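Local atomic coordinates of alpha-ketoglutarate-dependent non-heme iron oxygenase EasH (Aspergillus japonicus, PDB entry 5M0T), a protein that probably catalyses an iron(II)- and 2-oxoglutarate-dependent oxidation in the biosynthesis of the ergot alkaloid cycloclavine. Residues P10-I15 against T190-V195; P107-Y112 against M229-F234; M251-Q256 against L285-V290. All blocks are in the same frame, centred on the assembly; numbering follows the deposited sequence.

Contact 1. Residues P10-I15 against T190-V195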
ATOM      1  N   PRO A  10     -25.752  23.368  -2.574  1.00 70.44           N
ATOM      2  CA  PRO A  10     -24.501  23.998  -2.991  1.00 68.04           C
ATOM      3  C   PRO A  10     -24.295  24.027  -4.513  1.00 62.83           C
ATOM      4  O   PRO A  10     -25.128  23.508  -5.255  1.00 64.85           O
ATOM      5  CB  PRO A  10     -23.453  23.102  -2.316  1.00 68.11           C
ATOM      6  CG  PRO A  10     -24.139  21.763  -2.127  1.00 68.88           C
ATOM      7  CD  PRO A  10     -25.585  21.903  -2.516  1.00 70.44           C
ATOM      8  N   THR A  11     -23.166  24.602  -4.941  1.00 55.26           N
ATOM      9  CA  THR A  11     -22.826  24.829  -6.351  1.00 51.24           C
ATOM     10  C   THR A  11     -21.491  24.169  -6.671  1.00 44.88           C
ATOM     11  O   THR A  11     -20.642  24.016  -5.802  1.00 44.23           O
ATOM     12  CB  THR A  11     -22.705  26.348  -6.660  1.00 55.52           C
ATOM     13  OG1 THR A  11     -23.901  27.016  -6.257  1.00 54.07           O
ATOM     14  CG2 THR A  11     -22.475  26.629  -8.162  1.00 57.38           C
ATOM     15  N   LEU A  12     -21.322  23.765  -7.918  1.00 40.79           N
ATOM     16  CA  LEU A  12     -20.059  23.228  -8.389  1.00 38.66           C
ATOM     17  C   LEU A  12     -19.309  24.397  -8.993  1.00 39.11           C
ATOM     18  O   LEU A  12     -19.824  25.073  -9.884  1.00 37.82           O
ATOM     19  CB  LEU A  12     -20.271  22.135  -9.441  1.00 37.37           C
ATOM     20  CG  LEU A  12     -19.042  21.606 -10.170  1.00 35.51           C
ATOM     21  CD1 LEU A  12     -17.962  21.165  -9.189  1.00 33.04           C
ATOM     22  CD2 LEU A  12     -19.461  20.469 -11.097  1.00 35.31           C
ATOM     23  N   ARG A  13     -18.097  24.642  -8.494  1.00 41.48           N
ATOM     24  CA  ARG A  13     -17.312  25.786  -8.941  1.00 43.52           C
ATOM     25  C   ARG A  13     -16.339  25.343 -10.001  1.00 41.78           C
ATOM     26  O   ARG A  13     -15.984  24.166 -10.101  1.00 42.14           O
ATOM     27  CB  ARG A  13     -16.616  26.491  -7.770  1.00 42.51           C
ATOM     28  CG  ARG A  13     -17.574  27.418  -7.035  1.00 44.54           C
ATOM     29  CD  ARG A  13     -16.866  28.342  -6.068  1.00 46.52           C
ATOM     30  NE  ARG A  13     -16.451  27.648  -4.852  1.00 48.70           N
ATOM     31  CZ  ARG A  13     -15.714  28.185  -3.876  1.00 51.53           C
ATOM     32  NH1 ARG A  13     -15.268  29.432  -3.960  1.00 54.82           N
ATOM     33  NH2 ARG A  13     -15.413  27.461  -2.805  1.00 53.37           N
ATOM     34  N   ARG A  14     -15.943  26.326 -10.790  1.00 41.26           N
ATOM     35  CA  ARG A  14     -15.203  26.156 -12.022  1.00 44.10           C
ATOM     36  C   ARG A  14     -14.040  27.160 -11.983  1.00 47.27           C
ATOM     37  O   ARG A  14     -14.238  28.332 -11.631  1.00 48.94           O
ATOM     38  CB  ARG A  14     -16.159  26.492 -13.161  1.00 46.49           C
ATOM     39  CG  ARG A  14     -15.775  25.992 -14.534  1.00 48.79           C
ATOM     40  CD  ARG A  14     -16.831  26.373 -15.567  1.00 50.67           C
ATOM     41  NE  ARG A  14     -18.040  25.556 -15.512  1.00 47.86           N
ATOM     42  CZ  ARG A  14     -18.171  24.305 -15.968  1.00 46.22           C
ATOM     43  NH1 ARG A  14     -17.146  23.638 -16.502  1.00 43.34           N
ATOM     44  NH2 ARG A  14     -19.355  23.703 -15.863  1.00 45.72           N
ATOM     45  N   ILE A  15     -12.837  26.711 -12.313  1.00 45.77           N
ATOM     46  CA  ILE A  15     -11.642  27.553 -12.164  1.00 51.26           C
ATOM     47  C   ILE A  15     -10.613  27.164 -13.233  1.00 47.46           C
ATOM     48  O   ILE A  15     -10.387  25.981 -13.479  1.00 40.98           O
ATOM     49  CB  ILE A  15     -11.069  27.449 -10.717  1.00 53.62           C
ATOM     50  CG1 ILE A  15     -10.155  28.616 -10.382  1.00 59.77           C
ATOM     51  CG2 ILE A  15     -10.369  26.138 -10.498  1.00 56.98           C
ATOM     52  CD1 ILE A  15      -9.709  28.607  -8.934  1.00 63.70           C
ATOM     53  N   THR A 190     -30.129  13.909  -7.978  1.00 43.28           N
ATOM     54  CA  THR A 190     -30.069  15.128  -7.157  1.00 42.78           C
ATOM     55  C   THR A 190     -28.685  15.805  -7.220  1.00 40.58           C
ATOM     56  O   THR A 190     -28.548  16.948  -6.785  1.00 39.77           O
ATOM     57  CB  THR A 190     -30.382  14.870  -5.665  1.00 42.85           C
ATOM     58  OG1 THR A 190     -29.326  14.109  -5.068  1.00 42.70           O
ATOM     59  CG2 THR A 190     -31.730  14.154  -5.481  1.00 44.07           C
ATOM     60  N   ALA A 191     -27.673  15.095  -7.716  1.00 39.16           N
ATOM     61  CA  ALA A 191     -26.303  15.616  -7.780  1.00 38.91           C
ATOM     62  C   ALA A 191     -26.066  16.456  -9.033  1.00 38.57           C
ATOM     63  O   ALA A 191     -26.843  16.411  -9.978  1.00 43.07           O
ATOM     64  CB  ALA A 191     -25.285  14.484  -7.680  1.00 36.99           C
ATOM     65  N   ILE A 192     -24.982  17.222  -9.026  1.00 39.11           N
ATOM     66  CA  ILE A 192     -24.698  18.204 -10.074  1.00 38.12           C
ATOM     67  C   ILE A 192     -23.788  17.562 -11.127  1.00 35.39           C
ATOM     68  O   ILE A 192     -22.718  17.066 -10.798  1.00 32.03           O
ATOM     69  CB  ILE A 192     -23.999  19.456  -9.503  1.00 40.47           C
ATOM     70  CG1 ILE A 192     -24.864  20.098  -8.411  1.00 41.09           C
ATOM     71  CG2 ILE A 192     -23.710  20.463 -10.625  1.00 40.48           C
ATOM     72  CD1 ILE A 192     -24.124  21.078  -7.525  1.00 42.44           C
ATOM     73  N   PRO A 193     -24.211  17.561 -12.398  1.00 35.25           N
ATOM     74  CA  PRO A 193     -23.324  17.013 -13.415  1.00 35.28           C
ATOM     75  C   PRO A 193     -22.179  17.984 -13.743  1.00 35.67           C
ATOM     76  O   PRO A 193     -22.396  19.192 -13.785  1.00 36.67           O
ATOM     77  CB  PRO A 193     -24.252  16.804 -14.615  1.00 35.74           C
ATOM     78  CG  PRO A 193     -25.325  17.810 -14.451  1.00 36.97           C
ATOM     79  CD  PRO A 193     -25.475  18.058 -12.966  1.00 36.29           C
ATOM     80  N   ALA A 194     -20.978  17.456 -13.948  1.00 34.82           N
ATOM     81  CA  ALA A 194     -19.816  18.300 -14.274  1.00 34.89           C
ATOM     82  C   ALA A 194     -19.806  18.519 -15.786  1.00 33.89           C
ATOM     83  O   ALA A 194     -19.166  17.794 -16.558  1.00 34.02           O
ATOM     84  CB  ALA A 194     -18.519  17.673 -13.785  1.00 34.13           C
ATOM     85  N   VAL A 195     -20.550  19.529 -16.202  1.00 34.46           N
ATOM     86  CA  VAL A 195     -20.644  19.878 -17.613  1.00 36.20           C
ATOM     87  C   VAL A 195     -19.306  20.495 -18.044  1.00 37.81           C
ATOM     88  O   VAL A 195     -18.835  21.427 -17.407  1.00 38.20           O
ATOM     89  CB  VAL A 195     -21.821  20.836 -17.862  1.00 36.23           C
ATOM     90  CG1 VAL A 195     -21.831  21.292 -19.309  1.00 37.47           C
ATOM     91  CG2 VAL A 195     -23.143  20.148 -17.518  1.00 36.15           C
TER
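Leu12 packs against Ile192 and Ala194 in the close part of this contact. Its CB meets Ile192 CG2 at 4.0 Å. Further out, Leu12 CD2 sits 3.9 Å from Ala194 CA and also touches the methyl of that alanine. The Leu12 side chain holds CG anti to the backbone N, beside the carbonyl carbon, and this carries CD2 on to Ala194. Ile192 answers with its other branch. Its CD1 lies over the backbone of 10-12, 3.5 Å from Pro10 O and 3.9 Å from Leu12 N. The side chains of Pro10 and Thr11 lie at the exposed margin and stay back from 190-195.

The other exposed end is polar. Arg14 presents the end of its guanidinium to Val195 O. NH1 is 2.9 Å and NH2 2.8 Å from that oxygen, which lies close to the guanidinium plane. Two donors thus share one acceptor, and both bonds are bent, with N-H...O angles of 139° and 146°. The bend of the arginine chain at chi3 (-76°) turns the group to this position. Arg14 NH1 also forms a salt bridge with Glu37, a ligand of the bound zinc ion.

Arg13 and Ile15 bond through their backbones to strand 33-37, while Ile192 and Ala194 bond to residues around strand 170-171. Leu12 touches Val35 and Val171. The contact brings strand 14-16, at the edge of the main sheet, beside strand 192-193, at the edge of the small three-stranded one.

Contact 2. Residues P107-Y112 against M229-F234; sequences PESGDY and MQSCQF
The Tyr112 ring receives Met229 CE at its edge, near the ring plane, with CE 3.9 Å from Tyr112 CD2. The methionine chain, bent at chi2 and chi3, brings its methyl there. The tyrosine also touches Cys101 and Phe105 of helix 95-105, and its OH bonds to His98. On the Phe234 ring, one face carries Gln233 CG, 3.6 Å above the centre.

Polar side chains meet at the other end. Ser109 OG and Ser231 OG are hydrogen-bonded at 2.6 Å, and either could be the donor. Gln233 NE2 lies 3.2 Å from Ser109 OG and gives a hydrogen bond of 3.0 Å to a water. That water makes a weak bond to Glu108 O. Gln233 OE1 turns to Ile140 N of the second subunit, so both ends of this amide have partners.

Between the two ends, Cys232 N donates to Asp111 O at 3.0 Å, from above the carbonyl plane. Cys232 SG, at chi1 69°, lies beside Asp111 CB. The Asp111 carboxylate faces away, to a salt bridge with Lys257.

Tyr112 and Ser231 form an antiparallel non-hydrogen-bonded pair. A type I beta turn follows from Ser231 to Phe234, closed by Phe234 N to Ser231 O. This is the end of an antiparallel strand pair, 112-122 with 222-231, in the major sheet of a cupin-type double-stranded beta-helix fold.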
ATOM      1  N   PRO A 107       0.487  16.853   4.454  1.00 43.22           N
ATOM      2  CA  PRO A 107       0.299  16.989   5.914  1.00 46.68           C
ATOM      3  C   PRO A 107       0.190  15.671   6.712  1.00 47.90           C
ATOM      4  O   PRO A 107       0.904  15.509   7.700  1.00 53.79           O
ATOM      5  CB  PRO A 107      -0.987  17.807   6.028  1.00 45.65           C
ATOM      6  CG  PRO A 107      -1.007  18.613   4.774  1.00 46.04           C
ATOM      7  CD  PRO A 107      -0.457  17.703   3.713  1.00 43.44           C
ATOM      8  N   GLU A 108      -0.665  14.750   6.277  1.00 45.66           N
ATOM      9  CA  GLU A 108      -0.910  13.516   7.010  1.00 46.82           C
ATOM     10  C   GLU A 108      -0.104  12.323   6.495  1.00 45.54           C
ATOM     11  O   GLU A 108       0.218  11.437   7.283  1.00 44.85           O
ATOM     12  CB  GLU A 108      -2.406  13.173   7.014  1.00 50.31           C
ATOM     13  CG  GLU A 108      -3.295  14.206   7.715  1.00 53.24           C
ATOM     14  CD  GLU A 108      -4.775  14.111   7.324  1.00 56.30           C
ATOM     15  OE1 GLU A 108      -5.116  14.148   6.097  1.00 48.42           O
ATOM     16  OE2 GLU A 108      -5.603  14.033   8.265  1.00 54.15           O
ATOM     17  N   SER A 109       0.240  12.295   5.205  1.00 43.72           N
ATOM     18  CA  SER A 109       0.942  11.131   4.614  1.00 43.68           C
ATOM     19  C   SER A 109       2.398  11.319   4.178  1.00 43.98           C
ATOM     20  O   SER A 109       3.172  10.371   4.286  1.00 45.52           O
ATOM     21  CB  SER A 109       0.153  10.609   3.426  1.00 41.90           C
ATOM     22  OG  SER A 109      -1.142  10.255   3.856  1.00 42.20           O
ATOM     23  N   GLY A 110       2.762  12.513   3.695  1.00 44.09           N
ATOM     24  CA  GLY A 110       4.058  12.749   3.025  1.00 42.10           C
ATOM     25  C   GLY A 110       3.894  12.499   1.533  1.00 42.11           C
ATOM     26  O   GLY A 110       3.151  13.207   0.863  1.00 43.37           O
ATOM     27  N   ASP A 111       4.540  11.455   1.020  1.00 41.36           N
ATOM     28  CA  ASP A 111       4.494  11.141  -0.417  1.00 40.22           C
ATOM     29  C   ASP A 111       3.174  10.488  -0.884  1.00 38.76           C
ATOM     30  O   ASP A 111       2.332  10.081  -0.085  1.00 37.17           O
ATOM     31  CB  ASP A 111       5.697  10.267  -0.820  1.00 41.57           C
ATOM     32  CG  ASP A 111       7.019  11.031  -0.834  1.00 42.60           C
ATOM     33  OD1 ASP A 111       7.039  12.270  -0.668  1.00 45.43           O
ATOM     34  OD2 ASP A 111       8.062  10.368  -1.015  1.00 44.39           O
ATOM     35  N   TYR A 112       3.041  10.413  -2.205  1.00 36.57           N
ATOM     36  CA  TYR A 112       1.860   9.939  -2.889  1.00 35.59           C
ATOM     37  C   TYR A 112       2.312   9.242  -4.161  1.00 36.19           C
ATOM     38  O   TYR A 112       3.471   9.372  -4.572  1.00 36.95           O
ATOM     39  CB  TYR A 112       0.936  11.105  -3.256  1.00 35.20           C
ATOM     40  CG  TYR A 112       1.671  12.202  -3.991  1.00 35.64           C
ATOM     41  CD1 TYR A 112       2.390  13.172  -3.287  1.00 36.43           C
ATOM     42  CD2 TYR A 112       1.712  12.235  -5.378  1.00 35.73           C
ATOM     43  CE1 TYR A 112       3.099  14.150  -3.943  1.00 37.59           C
ATOM     44  CE2 TYR A 112       2.413  13.224  -6.043  1.00 36.72           C
ATOM     45  CZ  TYR A 112       3.107  14.182  -5.321  1.00 37.85           C
ATOM     46  OH  TYR A 112       3.831  15.175  -5.958  1.00 38.89           O
ATOM     47  N   MET A 229      -4.688   9.700  -7.794  1.00 35.09           N
ATOM     48  CA  MET A 229      -3.476   9.692  -6.965  1.00 34.78           C
ATOM     49  C   MET A 229      -3.861   9.354  -5.539  1.00 32.97           C
ATOM     50  O   MET A 229      -4.960   9.661  -5.085  1.00 32.19           O
ATOM     51  CB  MET A 229      -2.768  11.052  -7.002  1.00 35.44           C
ATOM     52  CG  MET A 229      -2.451  11.537  -8.403  1.00 37.22           C
ATOM     53  SD  MET A 229      -1.466  10.386  -9.365  1.00 41.78           S
ATOM     54  CE  MET A 229       0.073  10.389  -8.456  1.00 41.17           C
ATOM     55  N   GLN A 230      -2.918   8.754  -4.829  1.00 33.27           N
ATOM     56  CA  GLN A 230      -3.173   8.210  -3.512  1.00 31.55           C
ATOM     57  C   GLN A 230      -1.988   8.380  -2.574  1.00 29.97           C
ATOM     58  O   GLN A 230      -0.841   8.340  -3.000  1.00 29.96           O
ATOM     59  CB  GLN A 230      -3.508   6.734  -3.694  1.00 30.48           C
ATOM     60  CG  GLN A 230      -3.626   5.879  -2.450  1.00 30.55           C
ATOM     61  CD  GLN A 230      -4.285   4.550  -2.786  1.00 31.86           C
ATOM     62  OE1 GLN A 230      -5.438   4.509  -3.204  1.00 31.88           O
ATOM     63  NE2 GLN A 230      -3.536   3.476  -2.661  1.00 32.43           N
ATOM     64  N   SER A 231      -2.297   8.568  -1.300  1.00 30.52           N
ATOM     65  CA  SER A 231      -1.319   8.512  -0.207  1.00 33.38           C
ATOM     66  C   SER A 231      -0.439   7.251  -0.283  1.00 35.09           C
ATOM     67  O   SER A 231      -0.954   6.131  -0.374  1.00 35.35           O
ATOM     68  CB  SER A 231      -2.069   8.556   1.145  1.00 32.02           C
ATOM     69  OG  SER A 231      -1.223   8.225   2.222  1.00 32.61           O
ATOM     70  N   CYS A 232       0.878   7.432  -0.199  1.00 35.11           N
ATOM     71  CA  CYS A 232       1.813   6.323  -0.426  1.00 36.73           C
ATOM     72  C   CYS A 232       1.722   5.161   0.582  1.00 35.24           C
ATOM     73  O   CYS A 232       2.149   4.047   0.264  1.00 34.17           O
ATOM     74  CB  CYS A 232       3.252   6.820  -0.505  1.00 36.80           C
ATOM     75  SG  CYS A 232       3.901   7.428   1.065  1.00 41.33           S
ATOM     76  N   GLN A 233       1.182   5.423   1.775  1.00 34.33           N
ATOM     77  CA  GLN A 233       0.974   4.370   2.789  1.00 34.58           C
ATOM     78  C   GLN A 233      -0.062   3.300   2.364  1.00 33.15           C
ATOM     79  O   GLN A 233      -0.064   2.212   2.934  1.00 31.74           O
ATOM     80  CB  GLN A 233       0.575   4.958   4.144  1.00 33.92           C
ATOM     81  CG  GLN A 233      -0.857   5.478   4.208  1.00 34.25           C
ATOM     82  CD  GLN A 233      -1.133   6.299   5.468  1.00 35.42           C
ATOM     83  OE1 GLN A 233      -0.840   5.867   6.582  1.00 33.93           O
ATOM     84  NE2 GLN A 233      -1.711   7.488   5.295  1.00 36.38           N
ATOM     85  N   PHE A 234      -0.926   3.625   1.395  1.00 32.41           N
ATOM     86  CA  PHE A 234      -1.937   2.681   0.884  1.00 33.05           C
ATOM     87  C   PHE A 234      -1.531   2.012  -0.431  1.00 34.30           C
ATOM     88  O   PHE A 234      -1.076   2.670  -1.387  1.00 33.71           O
ATOM     89  CB  PHE A 234      -3.300   3.355   0.711  1.00 31.73           C
ATOM     90  CG  PHE A 234      -3.833   3.945   1.976  1.00 32.34           C
ATOM     91  CD1 PHE A 234      -4.169   3.130   3.042  1.00 32.94           C
ATOM     92  CD2 PHE A 234      -3.956   5.337   2.124  1.00 31.79           C
ATOM     93  CE1 PHE A 234      -4.655   3.678   4.226  1.00 33.38           C
ATOM     94  CE2 PHE A 234      -4.430   5.887   3.306  1.00 31.37           C
ATOM     95  CZ  PHE A 234      -4.786   5.057   4.360  1.00 32.05           C
TER
HETATM   96  O   HOH W   1      -2.260   9.251   7.692  1.00 31.75           O

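Contact 3. Residues M251-Q256 against L285-V290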
ATOM      1  N   MET A 251      11.114   6.744 -18.486  1.00 56.13           N
ATOM      2  CA  MET A 251      10.392   7.813 -17.796  1.00 54.19           C
ATOM      3  C   MET A 251      11.340   8.642 -16.923  1.00 53.06           C
ATOM      4  O   MET A 251      12.475   8.235 -16.650  1.00 53.55           O
ATOM      5  CB  MET A 251       9.293   7.216 -16.925  1.00 52.21           C
ATOM      6  CG  MET A 251       8.448   6.126 -17.580  1.00 53.29           C
ATOM      7  SD  MET A 251       7.209   5.541 -16.401  1.00 53.56           S
ATOM      8  CE  MET A 251       6.818   3.922 -17.042  1.00 60.49           C
ATOM      9  N   THR A 252      10.864   9.805 -16.490  1.00 50.50           N
ATOM     10  CA  THR A 252      11.609  10.650 -15.564  1.00 50.28           C
ATOM     11  C   THR A 252      11.553   9.989 -14.184  1.00 49.67           C
ATOM     12  O   THR A 252      10.590   9.262 -13.890  1.00 48.59           O
ATOM     13  CB  THR A 252      10.999  12.053 -15.430  1.00 48.50           C
ATOM     14  OG1 THR A 252       9.675  11.944 -14.866  1.00 45.88           O
ATOM     15  CG2 THR A 252      10.950  12.777 -16.784  1.00 49.67           C
ATOM     16  N   PRO A 253      12.560  10.252 -13.323  1.00 49.42           N
ATOM     17  CA  PRO A 253      12.534   9.753 -11.943  1.00 48.24           C
ATOM     18  C   PRO A 253      11.199   9.990 -11.212  1.00 45.97           C
ATOM     19  O   PRO A 253      10.720   9.097 -10.519  1.00 45.57           O
ATOM     20  CB  PRO A 253      13.656  10.553 -11.264  1.00 49.32           C
ATOM     21  CG  PRO A 253      14.620  10.857 -12.364  1.00 51.36           C
ATOM     22  CD  PRO A 253      13.807  10.981 -13.625  1.00 52.21           C
ATOM     23  N   LEU A 254      10.614  11.178 -11.384  1.00 44.60           N
ATOM     24  CA  LEU A 254       9.360  11.538 -10.735  1.00 43.39           C
ATOM     25  C   LEU A 254       8.197  10.687 -11.255  1.00 42.63           C
ATOM     26  O   LEU A 254       7.372  10.243 -10.471  1.00 40.80           O
ATOM     27  CB  LEU A 254       9.045  13.022 -10.944  1.00 44.09           C
ATOM     28  CG  LEU A 254       7.705  13.572 -10.435  1.00 42.80           C
ATOM     29  CD1 LEU A 254       7.539  13.313  -8.948  1.00 41.82           C
ATOM     30  CD2 LEU A 254       7.623  15.063 -10.730  1.00 44.28           C
ATOM     31  N   ALA A 255       8.131  10.490 -12.572  1.00 43.20           N
ATOM     32  CA  ALA A 255       7.119   9.610 -13.162  1.00 43.43           C
ATOM     33  C   ALA A 255       7.320   8.154 -12.722  1.00 43.61           C
ATOM     34  O   ALA A 255       6.340   7.462 -12.429  1.00 45.11           O
ATOM     35  CB  ALA A 255       7.096   9.724 -14.679  1.00 43.95           C
ATOM     36  N   GLN A 256       8.576   7.709 -12.642  1.00 44.52           N
ATOM     37  CA  GLN A 256       8.893   6.361 -12.126  1.00 44.31           C
ATOM     38  C   GLN A 256       8.353   6.145 -10.713  1.00 42.72           C
ATOM     39  O   GLN A 256       7.816   5.082 -10.401  1.00 44.99           O
ATOM     40  CB  GLN A 256      10.400   6.099 -12.134  1.00 45.09           C
ATOM     41  CG  GLN A 256      11.019   6.000 -13.519  1.00 46.89           C
ATOM     42  CD  GLN A 256      12.502   5.673 -13.478  1.00 48.75           C
ATOM     43  OE1 GLN A 256      13.196   5.997 -12.523  1.00 48.44           O
ATOM     44  NE2 GLN A 256      12.988   5.010 -14.517  1.00 51.02           N
ATOM     45  N   LEU A 285      18.433   1.225 -11.207  1.00 60.12           N
ATOM     46  CA  LEU A 285      17.379   1.683 -12.117  1.00 58.09           C
ATOM     47  C   LEU A 285      17.801   2.913 -12.919  1.00 59.43           C
ATOM     48  O   LEU A 285      18.212   3.918 -12.350  1.00 60.67           O
ATOM     49  CB  LEU A 285      16.103   2.000 -11.336  1.00 55.74           C
ATOM     50  CG  LEU A 285      14.837   2.345 -12.138  1.00 54.92           C
ATOM     51  CD1 LEU A 285      14.327   1.136 -12.904  1.00 54.95           C
ATOM     52  CD2 LEU A 285      13.750   2.895 -11.221  1.00 52.99           C
ATOM     53  N   LYS A 286      17.685   2.823 -14.243  1.00 61.74           N
ATOM     54  CA  LYS A 286      18.022   3.924 -15.146  1.00 61.51           C
ATOM     55  C   LYS A 286      16.772   4.767 -15.387  1.00 58.09           C
ATOM     56  O   LYS A 286      15.674   4.350 -15.040  1.00 55.96           O
ATOM     57  CB  LYS A 286      18.578   3.378 -16.452  1.00 65.35           C
ATOM     58  CG  LYS A 286      19.845   2.552 -16.270  1.00 68.51           C
ATOM     59  CD  LYS A 286      20.430   2.146 -17.612  1.00 72.71           C
ATOM     60  CE  LYS A 286      21.867   1.655 -17.472  1.00 74.98           C
ATOM     61  NZ  LYS A 286      22.556   1.469 -18.781  1.00 78.27           N
ATOM     62  N   SER A 287      16.946   5.949 -15.970  1.00 58.13           N
ATOM     63  CA  SER A 287      15.835   6.879 -16.221  1.00 56.60           C
ATOM     64  C   SER A 287      16.087   7.768 -17.438  1.00 59.50           C
ATOM     65  O   SER A 287      17.227   7.927 -17.871  1.00 60.41           O
ATOM     66  CB  SER A 287      15.574   7.741 -14.990  1.00 54.55           C
ATOM     67  OG  SER A 287      16.774   8.297 -14.490  1.00 56.22           O
ATOM     68  N   ASN A 288      15.012   8.330 -17.995  1.00 59.44           N
ATOM     69  CA  ASN A 288      15.084   9.152 -19.214  1.00 61.57           C
ATOM     70  C   ASN A 288      15.862   8.476 -20.364  1.00 65.12           C
ATOM     71  O   ASN A 288      16.556   9.155 -21.136  1.00 67.68           O
ATOM     72  CB  ASN A 288      15.673  10.541 -18.892  1.00 62.65           C
ATOM     73  CG  ASN A 288      14.723  11.407 -18.075  1.00 60.94           C
ATOM     74  OD1 ASN A 288      13.570  11.607 -18.463  1.00 61.18           O
ATOM     75  ND2 ASN A 288      15.202  11.928 -16.946  1.00 59.50           N
ATOM     76  N   GLN A 289      15.742   7.148 -20.483  1.00 65.66           N
ATOM     77  CA  GLN A 289      16.366   6.413 -21.595  1.00 68.53           C
ATOM     78  C   GLN A 289      15.620   6.688 -22.899  1.00 70.94           C
ATOM     79  O   GLN A 289      14.387   6.776 -22.930  1.00 71.06           O
ATOM     80  CB  GLN A 289      16.401   4.900 -21.349  1.00 68.10           C
ATOM     81  CG  GLN A 289      17.223   4.462 -20.146  1.00 68.29           C
ATOM     82  CD  GLN A 289      18.719   4.675 -20.332  1.00 72.11           C
ATOM     83  OE1 GLN A 289      19.361   4.014 -21.158  1.00 74.90           O
ATOM     84  NE2 GLN A 289      19.281   5.604 -19.566  1.00 70.12           N
ATOM     85  N   VAL A 290      16.397   6.816 -23.966  1.00 75.92           N
ATOM     86  CA  VAL A 290      15.910   7.136 -25.294  1.00 79.81           C
ATOM     87  C   VAL A 290      16.645   6.188 -26.249  1.00 83.05           C
ATOM     88  O   VAL A 290      17.868   6.272 -26.377  1.00 86.86           O
ATOM     89  CB  VAL A 290      16.214   8.622 -25.630  1.00 82.04           C
ATOM     90  CG1 VAL A 290      15.835   8.964 -27.074  1.00 83.86           C
ATOM     91  CG2 VAL A 290      15.513   9.546 -24.628  1.00 77.05           C
TER
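Met251 and Asn288 bring the two backbones together, with Asn288 N donating to Met251 O at 2.9 Å in a nearly straight bond (170°) that comes in from well above the carbonyl plane.

Gln256 makes the second polar link. Its NE2 donates to Lys286 O at 2.8 Å. The oxygen lies in the amide plane of Gln256, and the nitrogen lies in the carbonyl plane of Lys286. The glutamine chain is extended beyond CG, with chi2 at -177°, and so reaches across to the facing loop. The same NE2 bonds to Val248 O, and OE1 accepts from Arg262. These partners fix which way round the amide sits. Leu285 comes from the opposite direction, and its CD2 lies 3.4 Å from Gln256 OE1. Ser287 CB fits between the two polar links, 3.6 Å from Met251 O and 3.8 Å from Gln256 NE2.

The exposed end is built from Thr252, Pro253 and Asn288. Asn288 OD1 rests 3.3 Å from the methyl CG2 of Thr252. On the other branch of the amide, ND2 lies 3.7 Å from Pro253 CD, with the two side chains at about a right angle. Thr252 is the N-cap. Its OG1, at chi1 63°, accepts from Ala255 N and is also hydrogen-bonded to Asn93.

Residues 285-290 form no regular helix or strand, whereas 253-256 begin a helix. The contact fastens the start of helix 253-258 to the loop that follows helix 279-282. Glu249, just before the first segment, adds bonds to Lys286 N and to the backbone of Gln289. Leu254 touches Asn93 and Ala255 touches Met92, both in a loop.

Overall arrangement
Contacts 1 and 2 both reach the main sheet, at well-separated places, with centres 27 Å apart and nearest atoms about 17 Å apart. Their segments alternate along the chain. Contact 3 closes later and lies on the opposite side of the chain's centre from contact 1, with 38 Å between centres. Contacts 2 and 3 are closer, about 5 Å at their nearest atoms, but do not touch. Helix 253-258 links them, since its Met258 packs on Tyr112 and Met229. His132, Glu134 and His210 hold the iron. The side chain of Gln230 in contact 2 is about 12 Å from the bound iron(II) ion. In contact 1, the Ala194 side chain is about 8 Å from a bound 2-oxoglutarate.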